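Local coordinates for protein regulator of polyketide synthase expression (Bifidobacterium adolescentis, PDB 3ONQ) that probably regulates the transcription of polyketide synthase genes through a PucR-type C-terminal helix-turn-helix domain, although its function has not been established, at residues B[53-58]-B[127-132]; B[123-128]-B[140-145]; B[76-81]-B[103-108]. One frame throughout, in Å; residues are numbered along the deposited sequence.

Interaction 2 is the buried one, its centre about 5 Å from the centre of the chain; interactions 1 and 3 are partly buried, at about 12 and 20 Å. Interactions 1 and 2 share S127 and P128 on strand 124-131, which pairs with strand 55-61 in the first and receives helix 132-149 in the second; a salt bridge from R130 to E142 ties them together. Interaction 3 lies within the loop closed by interaction 1 and meets it where F57 and V129 pack on V105 to P107. The chemistry follows place: backbone hydrogen bonds between strands, side-chain packing between helix and sheet, and one backbone hydrogen bond with aliphatic contacts in the outlying loop region.

Interaction 1 of 3, residues B[53-58]-B[127-132]; sequences DFNCFA and SPVRSG. With SO4 (sulfate ion), chain P; SO4 (sulfate ion), chain O.
G132, S127 and C56 bury more surface than any other residues of this antiparallel strand pairing, in which 53-58 runs against 127-132. G132 closes one end: its N donates to F54 O at 2.8 Å, and its CA sits over one face of the F54 ring, 3.9 Å from the centroid and 16° off the normal, a CH-pi contact. F54 offers that face because its CG lies between the backbone N and the carbonyl carbon (chi1 54°). In the middle, C56 and R130 form a hydrogen-bonded pair, with C56 N to R130 O 2.8 Å and R130 N to C56 O 2.7 Å; the CA of V129 adds a C-H contact to the same C56 O. At the other end the regular pattern is interrupted. S127 N still bonds to A58 O, but the hydroxyl of S127 stands between A58 N and P128 O, accepting from the first at 2.8 Å and donating to the second at 2.8 Å. R130 sends NH1 to O1 of a sulfate (chain P) at 3.0 Å and weakly to a second sulfate (chain O), while S131 N holds O4 of the first at 3.1 Å; both ions probably come from the crystallisation liquor. R130 NH2 forms a salt bridge with E142, so an alanine in place of R130 would probably leave that carboxylate without its cationic mate. On its other side strand 55-61 bonds to A99 of strand 94-100; A58 and S127 face helix 132-149, whereas F57 and V129 pack on P107 of helix 107-114.

Interaction 2 of 3, residues B[123-128]-B[140-145]; sequences PLYLSP and LRETMF
Y125, E142 and T143 make a buried helix-on-sheet contact, built largely by side chains with no hydrogen bond across it, where helix 132-149 covers one face of strand 124-131. The Y125 ring reaches out to the helix with CG anti to the backbone N (chi1 179°). T143 meets its edge: OG1 lies near the ring plane, 3.4 Å from Y125 CD2, and the CA of T143 is 3.6 Å from the same carbon. Over one face of the ring, displaced toward its rim, sits the backbone oxygen of E142, which also bonds to S146 OG. The side chain of E142 crosses that of the tyrosine at about a right angle, its CG 4.1 Å from Y125 OH. From CG, set between the backbone N and the carbonyl carbon (chi1 65°), the glutamate extends to lay OE2 3.6 Å from P128 CD and 3.7 Å from S127 CB. These are carbon-oxygen contacts, and the polar groups find their partners nearby: OE1 of E142 bridges to R130, OG1 of T143 bonds to A139 O within the helix, and Y125 OH bonds to A162 O just past strand 160-161. The buried oxygens thus find partners although no hydrogen bond crosses between 123-128 and 140-145; the bridge from E142 to R130 ties the helix to the same strand farther along. Strand 124-131, helix 132-149 and the parallel strand 160-161 form a beta-alpha-beta crossover, and this packing of the connecting helix on its own strand is a basic element of an alpha-beta-alpha sandwich.

Interaction 3 of 3, residues B[76-81]-B[103-108]; sequences KAVRDL and GAVTPE
The flat groups that meet at L81 and A104 are peptide units; no ring or charged side chain takes part, so there is no stacked face or ring edge. A104 N approaches the L81 carbonyl almost end-on, with a C=O...N angle of 176°, and bonds to L81 O at 2.8 Å, although the N-H itself is bent to 136°. A104 CB crowds the same oxygen at 3.1 Å. The positive phi of G103, a conformation that favours glycine, leads the chain into this turn. Beyond the bond the contact is aliphatic. L81 CG lies beside the backbone N and anti to the carbonyl carbon (chi1 -74°), and its CD2 branch comes within 4.1 Å of A104 CB. V105 CG2 lies in the angle between the last helical turn and L81, 3.9 Å from L81 CB and 3.8 Å from V78 O. L81 also touches V109 and T110 of helix 107-114, and V105 reaches F57 on the sheet. With one peptide hydrogen bond and small apolar contacts, and no charge pairing across it, the contact fastens the C-terminal end of helix 67-80 to the loop leading into helix 107-114 by backbone shape and aliphatic fit.

Interaction 1 of 3, residues B[53-58]-B[127-132]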
ATOM      1  N   ASP B  53      17.247   5.775  -0.572  1.00 45.53           N
ATOM      2  CA  ASP B  53      16.505   5.177  -1.673  1.00 50.65           C
ATOM      3  C   ASP B  53      17.426   4.423  -2.634  1.00 39.73           C
ATOM      4  O   ASP B  53      17.619   4.830  -3.777  1.00 37.75           O
ATOM      5  CB  ASP B  53      15.707   6.247  -2.420  1.00 57.29           C
ATOM      6  CG  ASP B  53      14.723   5.647  -3.399  1.00 67.99           C
ATOM      7  OD1 ASP B  53      14.420   4.439  -3.266  1.00 69.44           O
ATOM      8  OD2 ASP B  53      14.251   6.377  -4.297  1.00 73.48           O
ATOM      9  N   PHE B  54      17.982   3.323  -2.148  1.00 34.34           N
ATOM     10  CA  PHE B  54      19.049   2.613  -2.833  1.00 33.29           C
ATOM     11  C   PHE B  54      18.541   1.841  -4.043  1.00 34.59           C
ATOM     12  O   PHE B  54      17.342   1.587  -4.183  1.00 35.24           O
ATOM     13  CB  PHE B  54      19.738   1.656  -1.855  1.00 38.53           C
ATOM     14  CG  PHE B  54      18.787   0.714  -1.153  1.00 35.53           C
ATOM     15  CD1 PHE B  54      18.356  -0.444  -1.778  1.00 26.28           C
ATOM     16  CD2 PHE B  54      18.336   0.983   0.136  1.00 34.84           C
ATOM     17  CE1 PHE B  54      17.482  -1.317  -1.148  1.00 21.39           C
ATOM     18  CE2 PHE B  54      17.457   0.104   0.785  1.00 27.95           C
ATOM     19  CZ  PHE B  54      17.032  -1.047   0.132  1.00 26.16           C
ATOM     20  N   ASN B  55      19.460   1.486  -4.930  1.00 32.51           N
ATOM     21  CA  ASN B  55      19.155   0.541  -5.997  1.00 27.85           C
ATOM     22  C   ASN B  55      19.749  -0.817  -5.661  1.00 31.63           C
ATOM     23  O   ASN B  55      20.802  -0.901  -5.037  1.00 30.05           O
ATOM     24  CB  ASN B  55      19.689   1.037  -7.338  1.00 30.89           C
ATOM     25  CG  ASN B  55      18.992   2.292  -7.803  1.00 39.91           C
ATOM     26  OD1 ASN B  55      19.636   3.270  -8.200  1.00 44.27           O
ATOM     27  ND2 ASN B  55      17.664   2.282  -7.741  1.00 32.13           N
ATOM     28  N   CYS B  56      19.070  -1.881  -6.064  1.00 27.89           N
ATOM     29  CA  CYS B  56      19.522  -3.211  -5.711  1.00 24.62           C
ATOM     30  C   CYS B  56      19.048  -4.197  -6.767  1.00 28.19           C
ATOM     31  O   CYS B  56      18.182  -3.863  -7.582  1.00 25.39           O
ATOM     32  CB  CYS B  56      18.961  -3.607  -4.335  1.00 24.09           C
ATOM     33  SG  CYS B  56      17.129  -3.750  -4.286  1.00 30.12           S
ATOM     34  N   PHE B  57      19.611  -5.405  -6.735  1.00 27.07           N
ATOM     35  CA  PHE B  57      19.161  -6.499  -7.584  1.00 25.28           C
ATOM     36  C   PHE B  57      19.547  -7.781  -6.878  1.00 29.90           C
ATOM     37  O   PHE B  57      20.342  -7.760  -5.934  1.00 25.88           O
ATOM     38  CB  PHE B  57      19.809  -6.440  -8.977  1.00 22.24           C
ATOM     39  CG  PHE B  57      21.315  -6.487  -8.951  1.00 26.25           C
ATOM     40  CD1 PHE B  57      21.985  -7.702  -8.934  1.00 25.80           C
ATOM     41  CD2 PHE B  57      22.059  -5.318  -8.953  1.00 26.80           C
ATOM     42  CE1 PHE B  57      23.374  -7.747  -8.908  1.00 25.46           C
ATOM     43  CE2 PHE B  57      23.446  -5.356  -8.932  1.00 31.66           C
ATOM     44  CZ  PHE B  57      24.109  -6.574  -8.901  1.00 21.87           C
ATOM     45  N   ALA B  58      18.993  -8.895  -7.335  1.00 21.71           N
ATOM     46  CA  ALA B  58      19.228 -10.161  -6.667  1.00 20.73           C
ATOM     47  C   ALA B  58      19.725 -11.222  -7.641  1.00 21.85           C
ATOM     48  O   ALA B  58      19.390 -11.204  -8.831  1.00 24.46           O
ATOM     49  CB  ALA B  58      17.944 -10.630  -5.965  1.00 18.81           C
ATOM     50  N   SER B 127      17.862 -10.898 -11.213  1.00 26.57           N
ATOM     51  CA  SER B 127      16.678 -10.029 -11.202  1.00 25.07           C
ATOM     52  C   SER B 127      16.947  -8.685 -11.861  1.00 25.59           C
ATOM     53  O   SER B 127      18.093  -8.285 -11.995  1.00 20.65           O
ATOM     54  CB  SER B 127      16.206  -9.768  -9.769  1.00 25.54           C
ATOM     55  OG  SER B 127      16.885  -8.654  -9.210  1.00 22.17           O
ATOM     56  N   PRO B 128      15.880  -7.970 -12.259  1.00 27.41           N
ATOM     57  CA  PRO B 128      16.040  -6.578 -12.685  1.00 28.95           C
ATOM     58  C   PRO B 128      16.483  -5.701 -11.510  1.00 33.28           C
ATOM     59  O   PRO B 128      16.431  -6.128 -10.347  1.00 25.29           O
ATOM     60  CB  PRO B 128      14.621  -6.172 -13.123  1.00 33.47           C
ATOM     61  CG  PRO B 128      13.880  -7.459 -13.319  1.00 32.80           C
ATOM     62  CD  PRO B 128      14.478  -8.422 -12.349  1.00 27.95           C
ATOM     63  N   VAL B 129      16.918  -4.484 -11.809  1.00 29.74           N
ATOM     64  CA  VAL B 129      17.238  -3.514 -10.759  1.00 27.61           C
ATOM     65  C   VAL B 129      15.933  -3.034 -10.132  1.00 31.26           C
ATOM     66  O   VAL B 129      14.937  -2.833 -10.831  1.00 31.56           O
ATOM     67  CB  VAL B 129      18.031  -2.311 -11.312  1.00 35.48           C
ATOM     68  CG1 VAL B 129      18.305  -1.278 -10.209  1.00 32.96           C
ATOM     69  CG2 VAL B 129      19.341  -2.773 -11.912  1.00 35.73           C
ATOM     70  N   ARG B 130      15.925  -2.884  -8.809  1.00 30.58           N
ATOM     71  CA  ARG B 130      14.746  -2.395  -8.099  1.00 29.28           C
ATOM     72  C   ARG B 130      15.212  -1.356  -7.074  1.00 29.28           C
ATOM     73  O   ARG B 130      16.405  -1.283  -6.764  1.00 28.61           O
ATOM     74  CB  ARG B 130      14.003  -3.549  -7.416  1.00 25.58           C
ATOM     75  CG  ARG B 130      13.661  -4.713  -8.331  1.00 32.38           C
ATOM     76  CD  ARG B 130      12.193  -4.712  -8.711  1.00 32.36           C
ATOM     77  NE  ARG B 130      11.824  -5.820  -9.590  1.00 27.91           N
ATOM     78  CZ  ARG B 130      11.195  -5.656 -10.749  1.00 30.74           C
ATOM     79  NH1 ARG B 130      10.883  -4.429 -11.160  1.00 30.58           N
ATOM     80  NH2 ARG B 130      10.882  -6.701 -11.501  1.00 23.46           N
ATOM     81  N   SER B 131      14.289  -0.548  -6.558  1.00 29.34           N
ATOM     82  CA  SER B 131      14.680   0.531  -5.653  1.00 38.01           C
ATOM     83  C   SER B 131      14.056   0.428  -4.269  1.00 29.50           C
ATOM     84  O   SER B 131      12.879   0.066  -4.114  1.00 28.56           O
ATOM     85  CB  SER B 131      14.358   1.898  -6.269  1.00 47.53           C
ATOM     86  OG  SER B 131      12.972   2.010  -6.518  1.00 56.29           O
ATOM     87  N   GLY B 132      14.860   0.762  -3.268  1.00 29.86           N
ATOM     88  CA  GLY B 132      14.406   0.810  -1.892  1.00 24.47           C
ATOM     89  C   GLY B 132      14.048  -0.550  -1.320  1.00 32.73           C
ATOM     90  O   GLY B 132      14.191  -1.589  -1.967  1.00 31.19           O
TER
HETATM   91  S   SO4 P 262      11.003  -0.708  -8.801  1.00 49.20           S
HETATM   92  O1  SO4 P 262      10.971  -1.735  -9.846  1.00 48.12           O
HETATM   93  O2  SO4 P 262      11.914   0.365  -9.197  1.00 55.73           O
HETATM   94  O3  SO4 P 262       9.663  -0.156  -8.630  1.00 60.96           O
HETATM   95  O4  SO4 P 262      11.461  -1.282  -7.540  1.00 50.34           O
HETATM   96  S   SO4 O 261       7.512  -3.604 -13.962  1.00 97.43           S
HETATM   97  O1  SO4 O 261       8.459  -4.159 -14.929  1.00 95.93           O
HETATM   98  O2  SO4 O 261       7.463  -2.151 -14.100  1.00104.60           O
HETATM   99  O3  SO4 O 261       6.173  -4.138 -14.203  1.00 97.25           O
HETATM  100  O4  SO4 O 261       7.948  -3.952 -12.613  1.00 96.18           O

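Interaction 2 of 3, residues B[123-128]-B[140-145]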
ATOM      1  N   PRO B 123      19.468 -24.256 -12.038  1.00 31.57           N
ATOM      2  CA  PRO B 123      19.092 -22.933 -12.537  1.00 36.87           C
ATOM      3  C   PRO B 123      19.736 -21.801 -11.747  1.00 27.00           C
ATOM      4  O   PRO B 123      20.073 -21.945 -10.570  1.00 28.22           O
ATOM      5  CB  PRO B 123      17.574 -22.918 -12.341  1.00 45.62           C
ATOM      6  CG  PRO B 123      17.192 -24.361 -12.428  1.00 49.41           C
ATOM      7  CD  PRO B 123      18.290 -25.070 -11.698  1.00 41.16           C
ATOM      8  N   LEU B 124      19.916 -20.679 -12.428  1.00 31.84           N
ATOM      9  CA  LEU B 124      20.485 -19.475 -11.871  1.00 27.25           C
ATOM     10  C   LEU B 124      19.584 -18.349 -12.368  1.00 32.06           C
ATOM     11  O   LEU B 124      19.210 -18.335 -13.545  1.00 27.50           O
ATOM     12  CB  LEU B 124      21.905 -19.300 -12.411  1.00 33.14           C
ATOM     13  CG  LEU B 124      22.682 -18.030 -12.103  1.00 32.14           C
ATOM     14  CD1 LEU B 124      23.055 -17.988 -10.630  1.00 38.32           C
ATOM     15  CD2 LEU B 124      23.929 -17.945 -12.965  1.00 42.22           C
ATOM     16  N   TYR B 125      19.216 -17.420 -11.488  1.00 25.97           N
ATOM     17  CA  TYR B 125      18.348 -16.305 -11.880  1.00 24.91           C
ATOM     18  C   TYR B 125      18.921 -14.942 -11.487  1.00 25.81           C
ATOM     19  O   TYR B 125      19.402 -14.766 -10.367  1.00 26.34           O
ATOM     20  CB  TYR B 125      16.953 -16.471 -11.270  1.00 21.35           C
ATOM     21  CG  TYR B 125      16.004 -15.339 -11.612  1.00 22.87           C
ATOM     22  CD1 TYR B 125      15.246 -15.382 -12.766  1.00 21.40           C
ATOM     23  CD2 TYR B 125      15.893 -14.210 -10.792  1.00 20.02           C
ATOM     24  CE1 TYR B 125      14.376 -14.345 -13.097  1.00 24.47           C
ATOM     25  CE2 TYR B 125      15.010 -13.165 -11.115  1.00 23.57           C
ATOM     26  CZ  TYR B 125      14.259 -13.246 -12.275  1.00 23.94           C
ATOM     27  OH  TYR B 125      13.389 -12.242 -12.636  1.00 20.71           O
ATOM     28  N   LEU B 126      18.856 -13.987 -12.414  1.00 19.74           N
ATOM     29  CA  LEU B 126      19.318 -12.616 -12.188  1.00 20.26           C
ATOM     30  C   LEU B 126      18.131 -11.663 -12.270  1.00 24.93           C
ATOM     31  O   LEU B 126      17.458 -11.623 -13.287  1.00 26.37           O
ATOM     32  CB  LEU B 126      20.361 -12.223 -13.253  1.00 25.22           C
ATOM     33  CG  LEU B 126      20.837 -10.757 -13.235  1.00 27.36           C
ATOM     34  CD1 LEU B 126      21.527 -10.421 -11.914  1.00 23.84           C
ATOM     35  CD2 LEU B 126      21.764 -10.404 -14.408  1.00 26.31           C
ATOM     36  N   SER B 127      17.862 -10.898 -11.213  1.00 26.57           N
ATOM     37  CA  SER B 127      16.678 -10.029 -11.202  1.00 25.07           C
ATOM     38  C   SER B 127      16.947  -8.685 -11.861  1.00 25.59           C
ATOM     39  O   SER B 127      18.093  -8.285 -11.995  1.00 20.65           O
ATOM     40  CB  SER B 127      16.206  -9.768  -9.769  1.00 25.54           C
ATOM     41  OG  SER B 127      16.885  -8.654  -9.210  1.00 22.17           O
ATOM     42  N   PRO B 128      15.880  -7.970 -12.259  1.00 27.41           N
ATOM     43  CA  PRO B 128      16.040  -6.578 -12.685  1.00 28.95           C
ATOM     44  C   PRO B 128      16.483  -5.701 -11.510  1.00 33.28           C
ATOM     45  O   PRO B 128      16.431  -6.128 -10.347  1.00 25.29           O
ATOM     46  CB  PRO B 128      14.621  -6.172 -13.123  1.00 33.47           C
ATOM     47  CG  PRO B 128      13.880  -7.459 -13.319  1.00 32.80           C
ATOM     48  CD  PRO B 128      14.478  -8.422 -12.349  1.00 27.95           C
ATOM     49  N   LEU B 140      14.072 -10.133  -4.266  1.00 21.46           N
ATOM     50  CA  LEU B 140      14.236 -11.431  -3.626  1.00 25.12           C
ATOM     51  C   LEU B 140      13.079 -12.397  -3.929  1.00 24.80           C
ATOM     52  O   LEU B 140      13.293 -13.585  -4.147  1.00 22.68           O
ATOM     53  CB  LEU B 140      14.439 -11.268  -2.123  1.00 25.06           C
ATOM     54  CG  LEU B 140      15.829 -10.726  -1.761  1.00 22.65           C
ATOM     55  CD1 LEU B 140      15.915 -10.301  -0.284  1.00 18.26           C
ATOM     56  CD2 LEU B 140      16.868 -11.784  -2.059  1.00 19.39           C
ATOM     57  N   ARG B 141      11.855 -11.894  -3.938  1.00 20.33           N
ATOM     58  CA  ARG B 141      10.721 -12.763  -4.187  1.00 18.57           C
ATOM     59  C   ARG B 141      10.639 -13.223  -5.653  1.00 22.27           C
ATOM     60  O   ARG B 141      10.418 -14.399  -5.919  1.00 23.41           O
ATOM     61  CB  ARG B 141       9.421 -12.119  -3.705  1.00 20.84           C
ATOM     62  CG  ARG B 141       9.298 -12.138  -2.179  1.00 26.81           C
ATOM     63  CD  ARG B 141       8.016 -11.487  -1.682  1.00 27.32           C
ATOM     64  NE  ARG B 141       6.800 -12.138  -2.166  1.00 21.66           N
ATOM     65  CZ  ARG B 141       6.192 -13.149  -1.547  1.00 26.76           C
ATOM     66  NH1 ARG B 141       6.694 -13.639  -0.422  1.00 33.32           N
ATOM     67  NH2 ARG B 141       5.080 -13.672  -2.051  1.00 22.16           N
ATOM     68  N   GLU B 142      10.842 -12.322  -6.607  1.00 21.12           N
ATOM     69  CA  GLU B 142      10.809 -12.760  -8.002  1.00 24.47           C
ATOM     70  C   GLU B 142      11.921 -13.769  -8.251  1.00 23.85           C
ATOM     71  O   GLU B 142      11.772 -14.683  -9.076  1.00 25.71           O
ATOM     72  CB  GLU B 142      10.884 -11.586  -8.987  1.00 19.59           C
ATOM     73  CG  GLU B 142      12.198 -10.798  -8.973  1.00 18.24           C
ATOM     74  CD  GLU B 142      12.046  -9.432  -9.647  1.00 24.99           C
ATOM     75  OE1 GLU B 142      11.212  -9.301 -10.565  1.00 26.63           O
ATOM     76  OE2 GLU B 142      12.746  -8.481  -9.249  1.00 26.64           O
ATOM     77  N   THR B 143      13.027 -13.616  -7.527  1.00 21.12           N
ATOM     78  CA  THR B 143      14.140 -14.557  -7.638  1.00 22.68           C
ATOM     79  C   THR B 143      13.738 -15.915  -7.053  1.00 25.27           C
ATOM     80  O   THR B 143      13.899 -16.954  -7.696  1.00 26.60           O
ATOM     81  CB  THR B 143      15.411 -14.027  -6.960  1.00 19.42           C
ATOM     82  OG1 THR B 143      15.865 -12.856  -7.653  1.00 22.13           O
ATOM     83  CG2 THR B 143      16.518 -15.075  -6.993  1.00 19.58           C
HETATM   84  N   MSE B 144      13.197 -15.901  -5.841  1.00 26.02           N
HETATM   85  CA  MSE B 144      12.685 -17.124  -5.227  1.00 21.82           C
HETATM   86  C   MSE B 144      11.680 -17.861  -6.133  1.00 24.88           C
HETATM   87  O   MSE B 144      11.831 -19.049  -6.399  1.00 19.56           O
HETATM   88  CB  MSE B 144      12.023 -16.828  -3.886  1.00 15.71           C
HETATM   89  CG  MSE B 144      11.189 -18.025  -3.330  1.00 23.16           C
HETATM   90 SE   MSE B 144      10.288 -17.500  -1.681  0.70 33.54          SE
HETATM   91  CE  MSE B 144       8.882 -16.400  -2.478  1.00 25.74           C
ATOM     92  N   PHE B 145      10.640 -17.166  -6.574  1.00 20.02           N
ATOM     93  CA  PHE B 145       9.624 -17.799  -7.415  1.00 25.29           C
ATOM     94  C   PHE B 145      10.165 -18.298  -8.766  1.00 25.34           C
ATOM     95  O   PHE B 145       9.730 -19.342  -9.256  1.00 24.08           O
ATOM     96  CB  PHE B 145       8.443 -16.861  -7.651  1.00 23.54           C
ATOM     97  CG  PHE B 145       7.464 -16.800  -6.505  1.00 25.53           C
ATOM     98  CD1 PHE B 145       6.683 -17.896  -6.183  1.00 23.67           C
ATOM     99  CD2 PHE B 145       7.283 -15.619  -5.795  1.00 25.29           C
ATOM    100  CE1 PHE B 145       5.753 -17.839  -5.149  1.00 23.23           C
ATOM    101  CE2 PHE B 145       6.369 -15.547  -4.765  1.00 27.03           C
ATOM    102  CZ  PHE B 145       5.601 -16.655  -4.435  1.00 28.19           C
TER

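Interaction 3 of 3, residues B[76-81]-B[103-108]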
ATOM      1  N   LYS B  76      33.236 -11.338  -1.854  1.00 35.45           N
ATOM      2  CA  LYS B  76      34.490 -10.891  -2.448  1.00 39.56           C
ATOM      3  C   LYS B  76      34.248 -10.200  -3.798  1.00 40.18           C
ATOM      4  O   LYS B  76      34.857  -9.173  -4.112  1.00 41.54           O
ATOM      5  CB  LYS B  76      35.457 -12.064  -2.622  1.00 47.66           C
ATOM      6  CG  LYS B  76      36.702 -11.695  -3.420  1.00 62.45           C
ATOM      7  CD  LYS B  76      37.594 -12.898  -3.702  1.00 70.83           C
ATOM      8  CE  LYS B  76      38.773 -12.512  -4.594  1.00 72.35           C
ATOM      9  NZ  LYS B  76      39.617 -11.442  -3.979  1.00 72.93           N
ATOM     10  N   ALA B  77      33.356 -10.769  -4.599  1.00 33.36           N
ATOM     11  CA  ALA B  77      33.086 -10.219  -5.916  1.00 31.56           C
ATOM     12  C   ALA B  77      32.469  -8.830  -5.786  1.00 34.69           C
ATOM     13  O   ALA B  77      32.847  -7.906  -6.502  1.00 32.35           O
ATOM     14  CB  ALA B  77      32.186 -11.145  -6.719  1.00 30.48           C
ATOM     15  N   VAL B  78      31.519  -8.687  -4.864  1.00 35.61           N
ATOM     16  CA  VAL B  78      30.884  -7.397  -4.615  1.00 30.63           C
ATOM     17  C   VAL B  78      31.937  -6.383  -4.152  1.00 30.33           C
ATOM     18  O   VAL B  78      31.973  -5.249  -4.633  1.00 31.52           O
ATOM     19  CB  VAL B  78      29.736  -7.530  -3.583  1.00 36.36           C
ATOM     20  CG1 VAL B  78      29.342  -6.169  -2.996  1.00 35.37           C
ATOM     21  CG2 VAL B  78      28.536  -8.225  -4.211  1.00 33.94           C
ATOM     22  N   ARG B  79      32.794  -6.806  -3.227  1.00 34.13           N
ATOM     23  CA  ARG B  79      33.896  -5.976  -2.750  1.00 40.99           C
ATOM     24  C   ARG B  79      34.801  -5.542  -3.911  1.00 40.75           C
ATOM     25  O   ARG B  79      35.092  -4.352  -4.078  1.00 37.08           O
ATOM     26  CB  ARG B  79      34.700  -6.747  -1.703  1.00 49.99           C
ATOM     27  CG  ARG B  79      35.683  -5.913  -0.900  1.00 61.78           C
ATOM     28  CD  ARG B  79      35.638  -6.291   0.585  1.00 79.21           C
ATOM     29  NE  ARG B  79      35.694  -7.740   0.808  1.00 90.07           N
ATOM     30  CZ  ARG B  79      34.826  -8.429   1.554  1.00 89.88           C
ATOM     31  NH1 ARG B  79      34.965  -9.743   1.695  1.00 81.98           N
ATOM     32  NH2 ARG B  79      33.819  -7.810   2.163  1.00 90.86           N
ATOM     33  N   ASP B  80      35.227  -6.509  -4.722  1.00 37.82           N
ATOM     34  CA  ASP B  80      36.122  -6.229  -5.851  1.00 38.04           C
ATOM     35  C   ASP B  80      35.515  -5.257  -6.867  1.00 36.45           C
ATOM     36  O   ASP B  80      36.243  -4.620  -7.627  1.00 36.35           O
ATOM     37  CB  ASP B  80      36.529  -7.520  -6.580  1.00 42.86           C
ATOM     38  CG  ASP B  80      37.468  -8.395  -5.765  1.00 47.00           C
ATOM     39  OD1 ASP B  80      37.924  -7.957  -4.691  1.00 43.06           O
ATOM     40  OD2 ASP B  80      37.750  -9.528  -6.213  1.00 55.16           O
ATOM     41  N   LEU B  81      34.188  -5.158  -6.895  1.00 34.34           N
ATOM     42  CA  LEU B  81      33.516  -4.284  -7.851  1.00 32.77           C
ATOM     43  C   LEU B  81      33.137  -2.945  -7.223  1.00 33.28           C
ATOM     44  O   LEU B  81      32.395  -2.163  -7.818  1.00 37.02           O
ATOM     45  CB  LEU B  81      32.270  -4.967  -8.422  1.00 29.87           C
ATOM     46  CG  LEU B  81      32.528  -6.078  -9.435  1.00 30.49           C
ATOM     47  CD1 LEU B  81      31.363  -7.057  -9.472  1.00 32.09           C
ATOM     48  CD2 LEU B  81      32.823  -5.494 -10.835  1.00 24.18           C
ATOM     49  N   GLY B 103      28.872   1.789  -7.121  1.00 39.44           N
ATOM     50  CA  GLY B 103      30.196   1.600  -7.686  1.00 37.27           C
ATOM     51  C   GLY B 103      30.065   0.835  -8.988  1.00 35.97           C
ATOM     52  O   GLY B 103      29.245   1.195  -9.836  1.00 31.85           O
ATOM     53  N   ALA B 104      30.834  -0.242  -9.139  1.00 38.08           N
ATOM     54  CA  ALA B 104      30.747  -1.057 -10.354  1.00 34.60           C
ATOM     55  C   ALA B 104      29.853  -2.279 -10.194  1.00 36.24           C
ATOM     56  O   ALA B 104      29.823  -3.142 -11.075  1.00 38.19           O
ATOM     57  CB  ALA B 104      32.137  -1.483 -10.820  1.00 37.84           C
ATOM     58  N   VAL B 105      29.133  -2.368  -9.077  1.00 30.49           N
ATOM     59  CA  VAL B 105      28.223  -3.489  -8.864  1.00 25.79           C
ATOM     60  C   VAL B 105      26.952  -3.284  -9.677  1.00 29.17           C
ATOM     61  O   VAL B 105      26.022  -2.616  -9.229  1.00 43.27           O
ATOM     62  CB  VAL B 105      27.840  -3.656  -7.390  1.00 28.48           C
ATOM     63  CG1 VAL B 105      26.955  -4.900  -7.219  1.00 31.82           C
ATOM     64  CG2 VAL B 105      29.086  -3.751  -6.523  1.00 26.87           C
ATOM     65  N   THR B 106      26.935  -3.825 -10.888  1.00 28.13           N
ATOM     66  CA  THR B 106      25.754  -3.799 -11.738  1.00 26.50           C
ATOM     67  C   THR B 106      25.356  -5.243 -12.061  1.00 30.62           C
ATOM     68  O   THR B 106      26.159  -6.159 -11.883  1.00 28.84           O
ATOM     69  CB  THR B 106      26.013  -2.986 -13.009  1.00 34.69           C
ATOM     70  OG1 THR B 106      27.099  -3.568 -13.745  1.00 35.13           O
ATOM     71  CG2 THR B 106      26.357  -1.545 -12.633  1.00 26.39           C
ATOM     72  N   PRO B 107      24.110  -5.455 -12.516  1.00 31.85           N
ATOM     73  CA  PRO B 107      23.569  -6.817 -12.579  1.00 32.21           C
ATOM     74  C   PRO B 107      24.364  -7.798 -13.445  1.00 30.02           C
ATOM     75  O   PRO B 107      24.773  -8.832 -12.924  1.00 29.50           O
ATOM     76  CB  PRO B 107      22.161  -6.608 -13.144  1.00 33.67           C
ATOM     77  CG  PRO B 107      21.809  -5.206 -12.730  1.00 31.68           C
ATOM     78  CD  PRO B 107      23.097  -4.451 -12.884  1.00 34.52           C
ATOM     79  N   GLU B 108      24.575  -7.504 -14.724  1.00 27.56           N
ATOM     80  CA  GLU B 108      25.238  -8.476 -15.600  1.00 29.92           C
ATOM     81  C   GLU B 108      26.689  -8.730 -15.181  1.00 27.95           C
ATOM     82  O   GLU B 108      27.124  -9.876 -15.105  1.00 27.12           O
ATOM     83  CB  GLU B 108      25.155  -8.062 -17.075  1.00 28.39           C
ATOM     84  CG  GLU B 108      23.726  -7.998 -17.617  1.00 37.33           C
ATOM     85  CD  GLU B 108      23.063  -9.379 -17.757  1.00 40.70           C
ATOM     86  OE1 GLU B 108      23.788 -10.404 -17.789  1.00 39.78           O
ATOM     87  OE2 GLU B 108      21.813  -9.437 -17.837  1.00 38.43           O
TER